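Local structure of ATPase associated with various cellular activities, AAA_5 (Staphylothermus marinus, 6N0S) at residues A[25-30]-A[57-62]. The protein probably hydrolyses ATP as an McrB-type AAA+ protein, of which this is the N-terminal EVE-like domain, resembling PUA-like RNA-binding proteins. Sequence-based numbering, arbitrary orientation.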
loop_
_atom_site.group_PDB
_atom_site.type_symbol
_atom_site.label_atom_id
_atom_site.label_comp_id
_atom_site.label_asym_id
_atom_site.label_seq_id
_atom_site.Cartn_x
_atom_site.Cartn_y
_atom_site.Cartn_z
ATOM N N ASP A 25 5.303 -10.878 3.878
ATOM C CA ASP A 25 6.604 -10.379 4.306
ATOM C C ASP A 25 7.020 -9.124 3.545
ATOM O O ASP A 25 7.832 -8.339 4.044
ATOM C CB ASP A 25 7.674 -11.468 4.114
ATOM C CG ASP A 25 7.498 -12.658 5.058
ATOM O OD1 ASP A 25 6.606 -12.616 5.930
ATOM O OD2 ASP A 25 8.280 -13.630 4.946
ATOM N N HIS A 26 6.503 -8.920 2.345
ATOM C CA HIS A 26 6.847 -7.725 1.587
ATOM C C HIS A 26 6.071 -6.485 2.033
ATOM O O HIS A 26 6.358 -5.382 1.550
ATOM C CB HIS A 26 6.549 -7.958 0.135
ATOM C CG HIS A 26 5.097 -8.172 -0.115
ATOM N ND1 HIS A 26 4.397 -9.229 0.435
ATOM C CD2 HIS A 26 4.196 -7.432 -0.801
ATOM C CE1 HIS A 26 3.127 -9.140 0.074
ATOM N NE2 HIS A 26 2.983 -8.065 -0.680
ATOM N N ILE A 27 5.076 -6.649 2.884
ATOM C CA ILE A 27 4.186 -5.543 3.228
ATOM C C ILE A 27 4.921 -4.623 4.179
ATOM O O ILE A 27 5.497 -5.076 5.173
ATOM C CB ILE A 27 2.872 -6.048 3.833
ATOM C CG1 ILE A 27 2.075 -6.763 2.739
ATOM C CG2 ILE A 27 1.997 -4.827 4.340
ATOM C CD1 ILE A 27 0.805 -7.425 3.209
ATOM N N GLY A 28 4.947 -3.333 3.845
ATOM C CA GLY A 28 5.709 -2.376 4.604
ATOM C C GLY A 28 6.958 -1.898 3.911
ATOM O O GLY A 28 7.591 -0.957 4.403
ATOM N N LEU A 29 7.305 -2.470 2.759
ATOM C CA LEU A 29 8.480 -2.070 2.004
ATOM C C LEU A 29 8.197 -1.110 0.862
ATOM O O LEU A 29 9.036 -0.246 0.558
ATOM C CB LEU A 29 9.164 -3.317 1.435
ATOM C CG LEU A 29 9.628 -4.329 2.457
ATOM C CD1 LEU A 29 10.267 -5.502 1.702
ATOM C CD2 LEU A 29 10.598 -3.708 3.446
ATOM N N THR A 30 7.075 -1.275 0.168
ATOM C CA THR A 30 6.755 -0.386 -0.940
ATOM C C THR A 30 5.256 -0.250 -1.062
ATOM O O THR A 30 4.485 -0.999 -0.459
ATOM C CB THR A 30 7.295 -0.867 -2.296
ATOM O OG1 THR A 30 6.571 -2.034 -2.709
ATOM C CG2 THR A 30 8.775 -1.174 -2.233
ATOM N N ILE A 57 1.484 5.322 6.920
ATOM C CA ILE A 57 0.747 4.311 6.171
ATOM C C ILE A 57 0.399 3.170 7.105
ATOM O O ILE A 57 1.286 2.547 7.709
ATOM C CB ILE A 57 1.563 3.795 4.976
ATOM C CG1 ILE A 57 2.091 4.950 4.135
ATOM C CG2 ILE A 57 0.735 2.806 4.136
ATOM C CD1 ILE A 57 1.085 5.807 3.492
ATOM N N ILE A 58 -0.870 2.892 7.238
ATOM C CA ILE A 58 -1.320 1.682 7.913
ATOM C C ILE A 58 -1.633 0.621 6.866
ATOM O O ILE A 58 -2.265 0.903 5.843
ATOM C CB ILE A 58 -2.537 1.973 8.793
ATOM C CG1 ILE A 58 -2.144 2.935 9.926
ATOM C CG2 ILE A 58 -3.071 0.694 9.340
ATOM C CD1 ILE A 58 -3.347 3.271 10.820
ATOM N N HIS A 59 -1.203 -0.607 7.126
ATOM C CA HIS A 59 -1.296 -1.715 6.174
ATOM C C HIS A 59 -2.441 -2.640 6.575
ATOM O O HIS A 59 -2.468 -3.171 7.696
ATOM C CB HIS A 59 0.038 -2.471 6.096
ATOM C CG HIS A 59 1.165 -1.609 5.606
ATOM N ND1 HIS A 59 1.409 -1.401 4.267
ATOM C CD2 HIS A 59 2.072 -0.854 6.274
ATOM C CE1 HIS A 59 2.431 -0.571 4.129
ATOM N NE2 HIS A 59 2.841 -0.213 5.335
ATOM N N TYR A 60 -3.388 -2.808 5.663
ATOM C CA TYR A 60 -4.587 -3.607 5.878
ATOM C C TYR A 60 -4.566 -4.826 4.961
ATOM O O TYR A 60 -4.150 -4.742 3.797
ATOM C CB TYR A 60 -5.840 -2.746 5.585
ATOM C CG TYR A 60 -7.145 -3.507 5.560
ATOM C CD1 TYR A 60 -7.827 -3.790 6.730
ATOM C CD2 TYR A 60 -7.699 -3.925 4.369
ATOM C CE1 TYR A 60 -9.024 -4.463 6.716
ATOM C CE2 TYR A 60 -8.899 -4.599 4.342
ATOM C CZ TYR A 60 -9.547 -4.881 5.521
ATOM O OH TYR A 60 -10.732 -5.569 5.502
ATOM N N ILE A 61 -5.097 -5.930 5.472
ATOM C CA ILE A 61 -5.122 -7.208 4.793
ATOM C C ILE A 61 -6.580 -7.600 4.637
ATOM O O ILE A 61 -7.299 -7.696 5.633
ATOM C CB ILE A 61 -4.361 -8.268 5.614
ATOM C CG1 ILE A 61 -2.966 -7.767 5.986
ATOM C CG2 ILE A 61 -4.268 -9.529 4.881
ATOM C CD1 ILE A 61 -2.021 -7.543 4.837
ATOM N N GLY A 62 -7.024 -7.824 3.399
ATOM C CA GLY A 62 -8.369 -8.340 3.177
ATOM C C GLY A 62 -8.479 -9.833 3.512
ATOM O O GLY A 62 -7.493 -10.548 3.659
#
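Gly28 and His59 bring the two backbones closest, their CA atoms 7.2 Å apart, with the loop 25-30 facing one side of strand 57-61. Residues His26 to Leu29 form a type II beta turn, closed by a hydrogen bond from Leu29 N to His26 O at 3.3 Å. Gly28 holds its third position with phi 107° and psi -6°, where a beta carbon would collide with the carbonyl O of Ile27; the turn itself thus calls for glycine. Gly28 N sits 3.7 Å above one face of the His59 imidazole, displaced toward its rim, and Gly28 CA is 3.7 Å from His59 NE2. CG2 of Ile57, two residues back along the same strand, lies over the rim of the opposite face, and Tyr140 is a further ring neighbour. Ile27 approaches the imidazole obliquely with its CG2, 3.5 Å from His59 ND1; this methyl stands anti to the backbone N, which leaves CG1 (chi1 -69°) to carry CD1 toward Ile61. There the two CD1 methyls of Ile27 and Ile61 meet at 3.3 Å, tighter than usual for carbons. The buried imidazole has both nitrogens engaged: ND1 is hydrogen-bonded to Glu15 OE1 and NE2 to Ser77 OG, which together should fix the ring's rotation and link strands 12-17, 54-61 and 72-80. With alanine in place of His59, Glu15 and Ser77 would probably lose their common partner, and a gap is likely to open beside Gly28 and Ile27 CG2. Within the EVE-like domain, the loop joining the two sheets thus packs on strand 54-61 of the mixed sheet, Ile27 also touching Glu15 and Asn17 of strand 12-17 and Ile61 touching Ile74 of strand 72-80, before the chain enters strand 30-34 of the second sheet.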